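Long-range contacts in acetyl-CoA hydrolase/transferase family protein (Porphyromonas gingivalis, PDB 2NVV), which probably hydrolyses acetyl-CoA or transfers its CoA to another acid through a glutamyl-CoA thioester intermediate, and binds zinc: residues 168-173 against 323-328; 286-291 against 307-312; 401-406 against 476-481. One frame throughout, in Å; residues are numbered along the deposited sequence.

Contact 1: 168-173 against 323-328; sequences MGMHDL and FFKDKI
Lys325 and Ile328, in the turn that leads from helix 321-324 into strand 328-330, meet Met168 and Met170 of the long loop after strand 154-160, so the contact ties a loop of the N-terminal half to a piece of the chain some 150 residues further on. Both methionines are modelled as selenomethionine. Lys325 sets its CG nearly opposite the backbone N (chi1 -157°) and then runs extended until a last bend delivers the ammonium group to the loop. There Lys325 NZ donates to Met168 O over 2.6 Å, approaching from above the peptide group, 66° out of the carbonyl plane, with a C=O...N angle of 113°. Met170 crosses the lysine chain at a slant, its CG 3.8 Å from Lys325 NZ. Its far end turns to Ile328 instead: the two side chains lie alongside, pointing the same way, and Met170 CE rests 4.1 Å from Ile328 CG2. Backbone bonds from Met170 and Asp172 to Leu330 carry the join onward past the turn. NZ also makes a weak hydrogen bond to Glu166 O, so two carbonyls accept from it. Both acceptors are neutral, so the ammonium charge is probably solvated by their dipoles rather than balanced by an acid across the contact; between the two segments Lys325 makes one charge-assisted hydrogen bond, off the lone-pair direction, beside a small apolar contact.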
HETATM    1  N   MSE A 168       3.037  33.646   8.743  1.00 18.73           N
HETATM    2  CA  MSE A 168       3.512  33.623   7.365  1.00 20.70           C
HETATM    3  C   MSE A 168       4.895  32.976   7.292  1.00 19.81           C
HETATM    4  O   MSE A 168       5.858  33.498   7.855  1.00 20.13           O
HETATM    5  CB  MSE A 168       3.585  35.059   6.840  1.00 24.73           C
HETATM    6  CG  MSE A 168       4.246  35.219   5.475  1.00 29.92           C
HETATM    7 SE   MSE A 168       3.086  34.872   3.977  1.00 40.99          SE
HETATM    8  CE  MSE A 168       2.356  36.657   3.732  1.00 35.71           C
ATOM      9  N   GLY A 169       4.991  31.847   6.599  1.00 18.33           N
ATOM     10  CA  GLY A 169       6.271  31.169   6.485  1.00 16.52           C
ATOM     11  C   GLY A 169       6.255  29.776   7.084  1.00 15.84           C
ATOM     12  O   GLY A 169       7.144  28.967   6.811  1.00 15.11           O
HETATM   13  N   MSE A 170       5.250  29.489   7.903  1.00 15.70           N
HETATM   14  CA  MSE A 170       5.155  28.181   8.522  1.00 16.81           C
HETATM   15  C   MSE A 170       4.471  27.135   7.644  1.00 14.44           C
HETATM   16  O   MSE A 170       4.431  25.951   7.994  1.00 14.02           O
HETATM   17  CB  MSE A 170       4.442  28.288   9.862  1.00 21.04           C
HETATM   18  CG  MSE A 170       5.318  28.953  10.921  1.00 28.31           C
HETATM   19 SE   MSE A 170       4.662  28.850  12.726  1.00 37.01          SE
HETATM   20  CE  MSE A 170       3.440  27.275  12.474  1.00 35.01           C
ATOM     21  N   HIS A 171       3.930  27.569   6.507  1.00 11.25           N
ATOM     22  CA  HIS A 171       3.273  26.646   5.593  1.00  9.13           C
ATOM     23  C   HIS A 171       4.106  26.564   4.322  1.00  8.37           C
ATOM     24  O   HIS A 171       4.860  27.490   3.993  1.00  8.01           O
ATOM     25  CB  HIS A 171       1.862  27.124   5.220  1.00  7.80           C
ATOM     26  CG  HIS A 171       1.071  27.674   6.364  1.00  7.99           C
ATOM     27  ND1 HIS A 171       1.147  28.994   6.756  1.00  7.29           N
ATOM     28  CD2 HIS A 171       0.185  27.083   7.203  1.00  7.22           C
ATOM     29  CE1 HIS A 171       0.346  29.192   7.786  1.00  6.39           C
ATOM     30  NE2 HIS A 171      -0.251  28.050   8.078  1.00  6.39           N
ATOM     31  N   ASP A 172       3.968  25.448   3.618  1.00  7.38           N
ATOM     32  CA  ASP A 172       4.651  25.222   2.351  1.00  6.77           C
ATOM     33  C   ASP A 172       3.523  24.670   1.483  1.00  7.20           C
ATOM     34  O   ASP A 172       3.219  23.481   1.508  1.00  8.12           O
ATOM     35  CB  ASP A 172       5.787  24.210   2.527  1.00  7.53           C
ATOM     36  CG  ASP A 172       6.735  24.188   1.342  1.00  6.39           C
ATOM     37  OD1 ASP A 172       6.841  25.228   0.664  1.00  6.39           O
ATOM     38  OD2 ASP A 172       7.380  23.146   1.095  1.00  6.39           O
ATOM     39  N   LEU A 173       2.879  25.569   0.750  1.00  6.58           N
ATOM     40  CA  LEU A 173       1.733  25.215  -0.084  1.00  7.32           C
ATOM     41  C   LEU A 173       2.013  25.093  -1.568  1.00  7.59           C
ATOM     42  O   LEU A 173       2.714  25.915  -2.145  1.00  8.32           O
ATOM     43  CB  LEU A 173       0.598  26.234   0.103  1.00  6.91           C
ATOM     44  CG  LEU A 173      -0.060  26.482   1.470  1.00  6.39           C
ATOM     45  CD1 LEU A 173      -0.226  25.184   2.237  1.00  6.82           C
ATOM     46  CD2 LEU A 173       0.780  27.434   2.262  1.00  6.39           C
ATOM     47  N   PHE A 323      11.512  31.251  18.052  1.00 12.67           N
ATOM     48  CA  PHE A 323      12.028  29.917  18.244  1.00 11.56           C
ATOM     49  C   PHE A 323      11.352  28.862  17.363  1.00 11.07           C
ATOM     50  O   PHE A 323      12.032  28.029  16.768  1.00 10.07           O
ATOM     51  CB  PHE A 323      11.865  29.549  19.723  1.00 11.51           C
ATOM     52  CG  PHE A 323      12.304  28.157  20.062  1.00 10.69           C
ATOM     53  CD1 PHE A 323      13.657  27.858  20.218  1.00 10.09           C
ATOM     54  CD2 PHE A 323      11.368  27.139  20.218  1.00  9.79           C
ATOM     55  CE1 PHE A 323      14.066  26.559  20.527  1.00 10.74           C
ATOM     56  CE2 PHE A 323      11.766  25.836  20.527  1.00 10.60           C
ATOM     57  CZ  PHE A 323      13.111  25.544  20.682  1.00 10.95           C
ATOM     58  N   PHE A 324      10.025  28.911  17.269  1.00 11.32           N
ATOM     59  CA  PHE A 324       9.273  27.913  16.514  1.00 12.20           C
ATOM     60  C   PHE A 324       9.142  28.072  15.006  1.00 13.40           C
ATOM     61  O   PHE A 324       9.098  27.084  14.291  1.00 15.32           O
ATOM     62  CB  PHE A 324       7.871  27.769  17.111  1.00 11.07           C
ATOM     63  CG  PHE A 324       7.865  27.375  18.559  1.00 10.32           C
ATOM     64  CD1 PHE A 324       7.935  28.342  19.554  1.00 11.22           C
ATOM     65  CD2 PHE A 324       7.812  26.040  18.925  1.00  8.94           C
ATOM     66  CE1 PHE A 324       7.954  27.984  20.895  1.00 11.43           C
ATOM     67  CE2 PHE A 324       7.832  25.664  20.258  1.00 10.17           C
ATOM     68  CZ  PHE A 324       7.903  26.639  21.250  1.00 11.22           C
ATOM     69  N   LYS A 325       9.079  29.308  14.536  1.00 14.62           N
ATOM     70  CA  LYS A 325       8.900  29.598  13.115  1.00 16.22           C
ATOM     71  C   LYS A 325       9.734  28.763  12.139  1.00 15.91           C
ATOM     72  O   LYS A 325       9.212  28.244  11.150  1.00 17.41           O
ATOM     73  CB  LYS A 325       9.153  31.084  12.856  1.00 16.88           C
ATOM     74  CG  LYS A 325       8.493  31.602  11.594  1.00 20.53           C
ATOM     75  CD  LYS A 325       8.163  33.087  11.729  1.00 23.58           C
ATOM     76  CE  LYS A 325       7.356  33.558  10.538  1.00 23.73           C
ATOM     77  NZ  LYS A 325       6.250  32.608  10.282  1.00 22.80           N
ATOM     78  N   ASP A 326      11.020  28.632  12.429  1.00 15.46           N
ATOM     79  CA  ASP A 326      11.937  27.875  11.583  1.00 15.67           C
ATOM     80  C   ASP A 326      12.057  26.397  11.971  1.00 14.28           C
ATOM     81  O   ASP A 326      12.927  25.688  11.460  1.00 14.09           O
ATOM     82  CB  ASP A 326      13.320  28.520  11.641  1.00 18.69           C
ATOM     83  CG  ASP A 326      13.754  28.818  13.070  1.00 21.00           C
ATOM     84  OD1 ASP A 326      13.119  29.685  13.715  1.00 21.05           O
ATOM     85  OD2 ASP A 326      14.717  28.181  13.554  1.00 22.33           O
ATOM     86  N   LYS A 327      11.194  25.928  12.867  1.00 12.26           N
ATOM     87  CA  LYS A 327      11.260  24.536  13.298  1.00 11.00           C
ATOM     88  C   LYS A 327      10.004  23.752  12.985  1.00 10.12           C
ATOM     89  O   LYS A 327       9.982  22.529  13.124  1.00  9.80           O
ATOM     90  CB  LYS A 327      11.537  24.455  14.792  1.00 10.67           C
ATOM     91  CG  LYS A 327      12.879  25.010  15.205  1.00 11.05           C
ATOM     92  CD  LYS A 327      13.039  25.012  16.723  1.00 12.37           C
ATOM     93  CE  LYS A 327      14.385  25.617  17.107  1.00 12.44           C
ATOM     94  NZ  LYS A 327      14.599  26.939  16.440  1.00 12.78           N
ATOM     95  N   ILE A 328       8.961  24.458  12.560  1.00  8.00           N
ATOM     96  CA  ILE A 328       7.699  23.816  12.227  1.00  8.08           C
ATOM     97  C   ILE A 328       7.344  24.162  10.803  1.00  7.59           C
ATOM     98  O   ILE A 328       7.486  25.302  10.400  1.00  7.60           O
ATOM     99  CB  ILE A 328       6.554  24.305  13.137  1.00  7.18           C
ATOM    100  CG1 ILE A 328       6.878  24.001  14.601  1.00  6.39           C
ATOM    101  CG2 ILE A 328       5.241  23.638  12.722  1.00  6.39           C
ATOM    102  CD1 ILE A 328       5.955  24.697  15.571  1.00  6.39           C
TER

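Contact 2: 286-291 against 307-312; sequences IQDAVI and LSVSRS
Asp288 turns its CG away from its own carbonyl (chi1 -71°), and Ser310 turns OG between its own N and carbonyl carbon (chi1 55°); together these rotations bring the hydroxyl to the syn side of the carboxylate across the segments. The result is a two-bond grip on Ser310. Its OG donates to Asp288 OD1 over 2.8 Å, tilted out of the carboxylate plane. Its backbone N donates to the syn lone pair of Asp288 OD2 over 2.9 Å, at an N-H...O angle of 155°. Two bonds to two different oxygens should fix the rotation of the carboxylate. Because Ser310 is the N-cap of helix 311-318, the negative group sits at that helix's start, where the dipole would be expected to favour it.

Behind this polar pair the chains run parallel: Ile286 and Leu307 form a beta bridge with CA atoms 4.8 Å apart, and Ser308 N makes a weak bond to Ile286 O at 2.9 Å. On the apolar side Leu307 CD1 reaches Ile286 CG2 at 3.7 Å and Ile291 CD1 at 3.9 Å. Ile291 also crosses Val309 at about a right angle, CG1 to CG1 3.8 Å.

Helix 311-318 covers this apolar cluster through Val313, Ile314 and Ile317, strand 299-304 adds Ala302 beside Ile286, and helix 261-272 packs Leu267 against Gln287, whose side chain lies about 5 Å from that of Val259, a residue predicted to bind CoA.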
ATOM      1  N   ILE A 286       1.169  17.447  14.339  1.00  6.57           N
ATOM      2  CA  ILE A 286       2.124  17.798  15.367  1.00  6.39           C
ATOM      3  C   ILE A 286       1.333  18.093  16.631  1.00  6.39           C
ATOM      4  O   ILE A 286       0.490  18.992  16.641  1.00  6.39           O
ATOM      5  CB  ILE A 286       2.936  19.030  14.923  1.00  6.39           C
ATOM      6  CG1 ILE A 286       3.590  18.732  13.568  1.00  6.39           C
ATOM      7  CG2 ILE A 286       3.984  19.374  15.943  1.00  6.39           C
ATOM      8  CD1 ILE A 286       4.142  19.945  12.862  1.00  6.39           C
ATOM      9  N   GLN A 287       1.586  17.323  17.690  1.00  6.53           N
ATOM     10  CA  GLN A 287       0.873  17.504  18.946  1.00  6.40           C
ATOM     11  C   GLN A 287       1.723  18.165  20.024  1.00  6.39           C
ATOM     12  O   GLN A 287       2.897  18.479  19.808  1.00  6.39           O
ATOM     13  CB  GLN A 287       0.360  16.156  19.454  1.00  6.94           C
ATOM     14  CG  GLN A 287       1.465  15.174  19.816  1.00  9.19           C
ATOM     15  CD  GLN A 287       1.828  14.236  18.677  1.00 10.61           C
ATOM     16  OE1 GLN A 287       1.330  13.109  18.605  1.00 11.23           O
ATOM     17  NE2 GLN A 287       2.691  14.694  17.780  1.00  9.52           N
ATOM     18  N   ASP A 288       1.117  18.381  21.191  1.00  6.42           N
ATOM     19  CA  ASP A 288       1.807  19.001  22.316  1.00  6.39           C
ATOM     20  C   ASP A 288       3.094  18.265  22.643  1.00  6.39           C
ATOM     21  O   ASP A 288       4.135  18.885  22.834  1.00  6.39           O
ATOM     22  CB  ASP A 288       0.915  19.008  23.555  1.00  6.39           C
ATOM     23  CG  ASP A 288      -0.242  19.971  23.440  1.00  6.47           C
ATOM     24  OD1 ASP A 288      -1.062  20.027  24.371  1.00  6.51           O
ATOM     25  OD2 ASP A 288      -0.338  20.684  22.431  1.00  8.01           O
ATOM     26  N   ALA A 289       3.015  16.940  22.703  1.00  6.63           N
ATOM     27  CA  ALA A 289       4.180  16.116  23.028  1.00  6.39           C
ATOM     28  C   ALA A 289       5.401  16.441  22.175  1.00  6.39           C
ATOM     29  O   ALA A 289       6.527  16.417  22.668  1.00  6.39           O
ATOM     30  CB  ALA A 289       3.832  14.643  22.906  1.00  6.39           C
ATOM     31  N   VAL A 290       5.178  16.747  20.898  1.00  6.39           N
ATOM     32  CA  VAL A 290       6.275  17.085  19.982  1.00  6.47           C
ATOM     33  C   VAL A 290       6.851  18.448  20.341  1.00  6.39           C
ATOM     34  O   VAL A 290       8.066  18.635  20.399  1.00  6.39           O
ATOM     35  CB  VAL A 290       5.786  17.104  18.503  1.00  7.17           C
ATOM     36  CG1 VAL A 290       6.840  17.714  17.600  1.00  6.39           C
ATOM     37  CG2 VAL A 290       5.461  15.690  18.049  1.00  6.39           C
ATOM     38  N   ILE A 291       5.962  19.400  20.591  1.00  6.39           N
ATOM     39  CA  ILE A 291       6.372  20.750  20.962  1.00  6.73           C
ATOM     40  C   ILE A 291       7.241  20.713  22.226  1.00  6.39           C
ATOM     41  O   ILE A 291       8.273  21.385  22.304  1.00  6.39           O
ATOM     42  CB  ILE A 291       5.139  21.627  21.213  1.00  6.39           C
ATOM     43  CG1 ILE A 291       4.246  21.605  19.972  1.00  6.39           C
ATOM     44  CG2 ILE A 291       5.561  23.035  21.566  1.00  6.39           C
ATOM     45  CD1 ILE A 291       4.913  22.163  18.735  1.00  6.39           C
ATOM     46  N   LEU A 307      -0.908  21.556  13.074  1.00  6.39           N
ATOM     47  CA  LEU A 307      -0.311  21.781  14.377  1.00  6.39           C
ATOM     48  C   LEU A 307      -1.519  21.711  15.293  1.00  6.95           C
ATOM     49  O   LEU A 307      -2.204  22.712  15.514  1.00  6.95           O
ATOM     50  CB  LEU A 307       0.338  23.168  14.449  1.00  6.96           C
ATOM     51  CG  LEU A 307       1.037  23.554  15.757  1.00  6.39           C
ATOM     52  CD1 LEU A 307       2.209  22.646  16.016  1.00  6.39           C
ATOM     53  CD2 LEU A 307       1.506  24.992  15.660  1.00  6.39           C
ATOM     54  N   SER A 308      -1.800  20.512  15.785  1.00 14.91           N
ATOM     55  CA  SER A 308      -2.937  20.296  16.662  1.00 14.91           C
ATOM     56  C   SER A 308      -2.497  20.322  18.112  1.00 14.91           C
ATOM     57  O   SER A 308      -2.303  19.274  18.725  1.00  7.08           O
ATOM     58  CB  SER A 308      -3.591  18.958  16.332  1.00 14.91           C
ATOM     59  OG  SER A 308      -4.067  18.955  14.998  1.00 14.91           O
ATOM     60  N   VAL A 309      -2.354  21.525  18.658  1.00  7.36           N
ATOM     61  CA  VAL A 309      -1.910  21.691  20.038  1.00  7.38           C
ATOM     62  C   VAL A 309      -2.931  22.400  20.923  1.00  7.37           C
ATOM     63  O   VAL A 309      -3.846  23.050  20.424  1.00  6.90           O
ATOM     64  CB  VAL A 309      -0.590  22.475  20.088  1.00  8.09           C
ATOM     65  CG1 VAL A 309       0.484  21.720  19.313  1.00  6.61           C
ATOM     66  CG2 VAL A 309      -0.800  23.874  19.520  1.00  6.59           C
ATOM     67  N   SER A 310      -2.767  22.263  22.237  1.00  7.66           N
ATOM     68  CA  SER A 310      -3.677  22.888  23.186  1.00  8.95           C
ATOM     69  C   SER A 310      -3.517  24.403  23.152  1.00  9.87           C
ATOM     70  O   SER A 310      -2.551  24.911  22.592  1.00  9.58           O
ATOM     71  CB  SER A 310      -3.415  22.351  24.595  1.00  8.85           C
ATOM     72  OG  SER A 310      -2.063  22.521  24.965  1.00  8.05           O
ATOM     73  N   ARG A 311      -4.471  25.119  23.741  1.00 10.52           N
ATOM     74  CA  ARG A 311      -4.435  26.582  23.761  1.00 10.64           C
ATOM     75  C   ARG A 311      -3.182  27.119  24.438  1.00 10.25           C
ATOM     76  O   ARG A 311      -2.606  28.110  24.000  1.00  9.84           O
ATOM     77  CB  ARG A 311      -5.669  27.138  24.476  1.00 13.31           C
ATOM     78  CG  ARG A 311      -5.685  28.665  24.591  1.00 17.30           C
ATOM     79  CD  ARG A 311      -6.891  29.150  25.374  1.00 18.43           C
ATOM     80  NE  ARG A 311      -8.140  28.609  24.842  1.00 20.34           N
ATOM     81  CZ  ARG A 311      -9.330  28.793  25.402  1.00 21.71           C
ATOM     82  NH1 ARG A 311     -10.418  28.265  24.857  1.00 21.87           N
ATOM     83  NH2 ARG A 311      -9.430  29.511  26.509  1.00 19.66           N
ATOM     84  N   SER A 312      -2.764  26.462  25.511  1.00  9.55           N
ATOM     85  CA  SER A 312      -1.577  26.898  26.236  1.00  9.37           C
ATOM     86  C   SER A 312      -0.342  26.813  25.355  1.00  8.77           C
ATOM     87  O   SER A 312       0.523  27.690  25.380  1.00  9.12           O
ATOM     88  CB  SER A 312      -1.370  26.035  27.475  1.00  8.86           C
ATOM     89  OG  SER A 312      -0.066  26.244  28.008  1.00 10.05           O
TER

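Contact 3: 401-406 against 476-481; sequences KISSFV and FAFHQE
Val406 and Phe478 bring the two backbones nearest, at 6.6 Å between CA atoms, where the short strands 402-403 and 405-406 pass the first turn of helix 477-484. The strands are interrupted at Ser404, and across this break Ser403 OG donates to Phe405 O over 2.6 Å, in the carbonyl plane and on a lone pair. That bond joins the two residues which, with Val406, receive the Phe478 ring.

The CD2-CE2 side of the Phe478 ring does the touching. Ser403 CB lies at the ring's edge, near its plane, 4.3 Å from CE2, and Phe405 O comes within 3.8 Å of the same carbon. Next to them Val406 CG1 stands 4.1 Å from Phe478 CD2. Val406 also meets the next helix residue: at chi1 -57° the His479 ring leans back along the N side of its residue to the valine, and the two side chains cross at about a right angle, Val406 CG2 to His479 NE2 3.8 Å. NE2 makes a weak hydrogen bond to Met408 O; toward the valine methyl groups the contact is van der Waals packing.

Strand 405-406 is the edge of a four-stranded sheet beside strand 355-357, whose Glu355 touches both Val406 and His479. Helix 453-459 packs Leu455 and Leu456 on Phe478, while Leu472 of the second subunit packs on His479, placing the helix at the dimer interface.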
ATOM      1  N   LYS A 401     -11.182  -8.778  29.288  1.00  8.53           N
ATOM      2  CA  LYS A 401     -12.212  -9.567  28.607  1.00  8.03           C
ATOM      3  C   LYS A 401     -12.096  -9.521  27.083  1.00  7.07           C
ATOM      4  O   LYS A 401     -12.670 -10.352  26.371  1.00  6.39           O
ATOM      5  CB  LYS A 401     -13.600  -9.086  29.040  1.00  9.03           C
ATOM      6  CG  LYS A 401     -13.879  -9.275  30.523  1.00  8.82           C
ATOM      7  CD  LYS A 401     -15.209  -8.670  30.897  1.00 11.08           C
ATOM      8  CE  LYS A 401     -15.467  -8.772  32.396  1.00 11.55           C
ATOM      9  NZ  LYS A 401     -16.818  -8.232  32.779  1.00 11.61           N
ATOM     10  N   ILE A 402     -11.357  -8.536  26.584  1.00  6.39           N
ATOM     11  CA  ILE A 402     -11.147  -8.399  25.148  1.00  6.50           C
ATOM     12  C   ILE A 402      -9.662  -8.470  24.856  1.00  6.39           C
ATOM     13  O   ILE A 402      -8.860  -7.814  25.517  1.00  6.39           O
ATOM     14  CB  ILE A 402     -11.674  -7.043  24.607  1.00  6.46           C
ATOM     15  CG1 ILE A 402     -13.207  -7.008  24.671  1.00  6.62           C
ATOM     16  CG2 ILE A 402     -11.216  -6.842  23.174  1.00  6.39           C
ATOM     17  CD1 ILE A 402     -13.822  -5.713  24.190  1.00  6.39           C
ATOM     18  N   SER A 403      -9.298  -9.279  23.869  1.00  6.39           N
ATOM     19  CA  SER A 403      -7.906  -9.398  23.465  1.00  6.39           C
ATOM     20  C   SER A 403      -7.670  -8.534  22.218  1.00  6.39           C
ATOM     21  O   SER A 403      -8.464  -8.561  21.275  1.00  6.39           O
ATOM     22  CB  SER A 403      -7.572 -10.858  23.150  1.00  6.39           C
ATOM     23  OG  SER A 403      -6.288 -10.961  22.553  1.00  6.39           O
ATOM     24  N   SER A 404      -6.589  -7.764  22.210  1.00  6.39           N
ATOM     25  CA  SER A 404      -6.263  -6.931  21.057  1.00  6.39           C
ATOM     26  C   SER A 404      -5.713  -7.801  19.939  1.00  6.39           C
ATOM     27  O   SER A 404      -5.624  -7.372  18.794  1.00  6.39           O
ATOM     28  CB  SER A 404      -5.226  -5.887  21.427  1.00  6.39           C
ATOM     29  OG  SER A 404      -5.719  -5.021  22.422  1.00  6.39           O
ATOM     30  N   PHE A 405      -5.341  -9.031  20.282  1.00  7.22           N
ATOM     31  CA  PHE A 405      -4.794  -9.995  19.323  1.00  7.25           C
ATOM     32  C   PHE A 405      -5.790 -11.124  19.105  1.00  6.39           C
ATOM     33  O   PHE A 405      -6.267 -11.738  20.053  1.00  6.39           O
ATOM     34  CB  PHE A 405      -3.463 -10.536  19.842  1.00  6.39           C
ATOM     35  CG  PHE A 405      -2.387  -9.496  19.901  1.00  6.39           C
ATOM     36  CD1 PHE A 405      -1.614  -9.207  18.777  1.00  6.39           C
ATOM     37  CD2 PHE A 405      -2.188  -8.755  21.058  1.00  6.39           C
ATOM     38  CE1 PHE A 405      -0.666  -8.195  18.810  1.00  6.78           C
ATOM     39  CE2 PHE A 405      -1.244  -7.740  21.095  1.00  6.39           C
ATOM     40  CZ  PHE A 405      -0.485  -7.461  19.970  1.00  6.39           C
ATOM     41  N   VAL A 406      -6.088 -11.394  17.839  1.00  6.39           N
ATOM     42  CA  VAL A 406      -7.063 -12.402  17.474  1.00  6.39           C
ATOM     43  C   VAL A 406      -6.560 -13.326  16.369  1.00  6.39           C
ATOM     44  O   VAL A 406      -5.572 -13.028  15.704  1.00  6.39           O
ATOM     45  CB  VAL A 406      -8.346 -11.705  16.991  1.00  6.39           C
ATOM     46  CG1 VAL A 406      -8.943 -10.864  18.111  1.00  6.39           C
ATOM     47  CG2 VAL A 406      -8.021 -10.823  15.797  1.00  6.39           C
ATOM     48  N   PHE A 476     -13.018 -16.564  13.698  1.00  6.39           N
ATOM     49  CA  PHE A 476     -13.678 -15.433  14.348  1.00  6.39           C
ATOM     50  C   PHE A 476     -14.323 -15.789  15.676  1.00  6.43           C
ATOM     51  O   PHE A 476     -15.163 -15.045  16.185  1.00  6.39           O
ATOM     52  CB  PHE A 476     -14.732 -14.830  13.422  1.00  6.60           C
ATOM     53  CG  PHE A 476     -14.154 -14.099  12.237  1.00  6.39           C
ATOM     54  CD1 PHE A 476     -14.701 -14.257  10.965  1.00  6.39           C
ATOM     55  CD2 PHE A 476     -13.070 -13.246  12.398  1.00  6.39           C
ATOM     56  CE1 PHE A 476     -14.173 -13.575   9.877  1.00  7.39           C
ATOM     57  CE2 PHE A 476     -12.540 -12.560  11.312  1.00  6.39           C
ATOM     58  CZ  PHE A 476     -13.092 -12.724  10.050  1.00  7.10           C
ATOM     59  N   ALA A 477     -13.923 -16.919  16.245  1.00  6.94           N
ATOM     60  CA  ALA A 477     -14.457 -17.368  17.524  1.00  6.55           C
ATOM     61  C   ALA A 477     -14.254 -16.339  18.637  1.00  6.39           C
ATOM     62  O   ALA A 477     -15.115 -16.172  19.496  1.00  6.39           O
ATOM     63  CB  ALA A 477     -13.805 -18.678  17.908  1.00  6.39           C
ATOM     64  N   PHE A 478     -13.113 -15.663  18.637  1.00  6.39           N
ATOM     65  CA  PHE A 478     -12.827 -14.648  19.647  1.00  6.39           C
ATOM     66  C   PHE A 478     -13.896 -13.550  19.634  1.00  6.43           C
ATOM     67  O   PHE A 478     -14.447 -13.191  20.672  1.00  6.39           O
ATOM     68  CB  PHE A 478     -11.446 -14.035  19.390  1.00  6.39           C
ATOM     69  CG  PHE A 478     -10.322 -14.762  20.075  1.00  6.39           C
ATOM     70  CD1 PHE A 478     -10.290 -16.152  20.106  1.00  6.92           C
ATOM     71  CD2 PHE A 478      -9.293 -14.058  20.687  1.00  6.39           C
ATOM     72  CE1 PHE A 478      -9.247 -16.834  20.741  1.00  6.39           C
ATOM     73  CE2 PHE A 478      -8.248 -14.732  21.325  1.00  7.08           C
ATOM     74  CZ  PHE A 478      -8.229 -16.126  21.350  1.00  7.04           C
ATOM     75  N   HIS A 479     -14.176 -13.030  18.441  1.00  7.49           N
ATOM     76  CA  HIS A 479     -15.165 -11.981  18.234  1.00  8.26           C
ATOM     77  C   HIS A 479     -16.558 -12.505  18.543  1.00  8.39           C
ATOM     78  O   HIS A 479     -17.384 -11.804  19.145  1.00  9.74           O
ATOM     79  CB  HIS A 479     -15.127 -11.519  16.782  1.00  6.39           C
ATOM     80  CG  HIS A 479     -13.785 -11.036  16.339  1.00  6.39           C
ATOM     81  ND1 HIS A 479     -13.339  -9.755  16.584  1.00  6.82           N
ATOM     82  CD2 HIS A 479     -12.798 -11.652  15.645  1.00  6.39           C
ATOM     83  CE1 HIS A 479     -12.139  -9.599  16.054  1.00  6.51           C
ATOM     84  NE2 HIS A 479     -11.788 -10.736  15.478  1.00  6.39           N
ATOM     85  N   GLN A 480     -16.818 -13.733  18.102  1.00  7.41           N
ATOM     86  CA  GLN A 480     -18.100 -14.363  18.333  1.00  7.58           C
ATOM     87  C   GLN A 480     -18.326 -14.560  19.817  1.00  8.43           C
ATOM     88  O   GLN A 480     -19.420 -14.312  20.311  1.00  8.69           O
ATOM     89  CB  GLN A 480     -18.170 -15.713  17.617  1.00  8.38           C
ATOM     90  CG  GLN A 480     -18.418 -15.621  16.119  1.00  8.34           C
ATOM     91  CD  GLN A 480     -18.380 -16.976  15.437  1.00  9.68           C
ATOM     92  OE1 GLN A 480     -19.037 -17.192  14.420  1.00 10.97           O
ATOM     93  NE2 GLN A 480     -17.598 -17.893  15.985  1.00 10.11           N
ATOM     94  N   GLU A 481     -17.292 -14.998  20.533  1.00  8.95           N
ATOM     95  CA  GLU A 481     -17.410 -15.228  21.977  1.00 10.05           C
ATOM     96  C   GLU A 481     -17.622 -13.938  22.745  1.00  9.81           C
ATOM     97  O   GLU A 481     -18.297 -13.932  23.766  1.00  9.55           O
ATOM     98  CB  GLU A 481     -16.170 -15.942  22.529  1.00 11.31           C
ATOM     99  CG  GLU A 481     -16.287 -16.295  24.010  1.00 13.92           C
ATOM    100  CD  GLU A 481     -17.413 -17.293  24.300  1.00 14.21           C
ATOM    101  OE1 GLU A 481     -17.961 -17.269  25.419  1.00 15.46           O
ATOM    102  OE2 GLU A 481     -17.744 -18.112  23.416  1.00 14.61           O
TER

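How the contacts relate
From the N terminus, residues 168-173 open the longest loop, which contact 1 closes only at 323-328. Contact 2 opens and closes within it, joining 286-291 to 307-312 over a short excursion through the rest of helix 288-295 and strand 299-304. The two adjoin in space as well: Phe324 CE2 lies 3.7 Å from Ile291 CG2, and Ile328 packs on Ile286, so one apolar region links the loop of the N-terminal half with helices 288-295, 311-318 and 321-324. Contact 3 follows in series, 401-406 with 476-481, fastening the C-terminal helix to an edge strand. Its centre is about 46 Å from that of contact 1, across the chain's centre, and about 35 Å from that of contact 2.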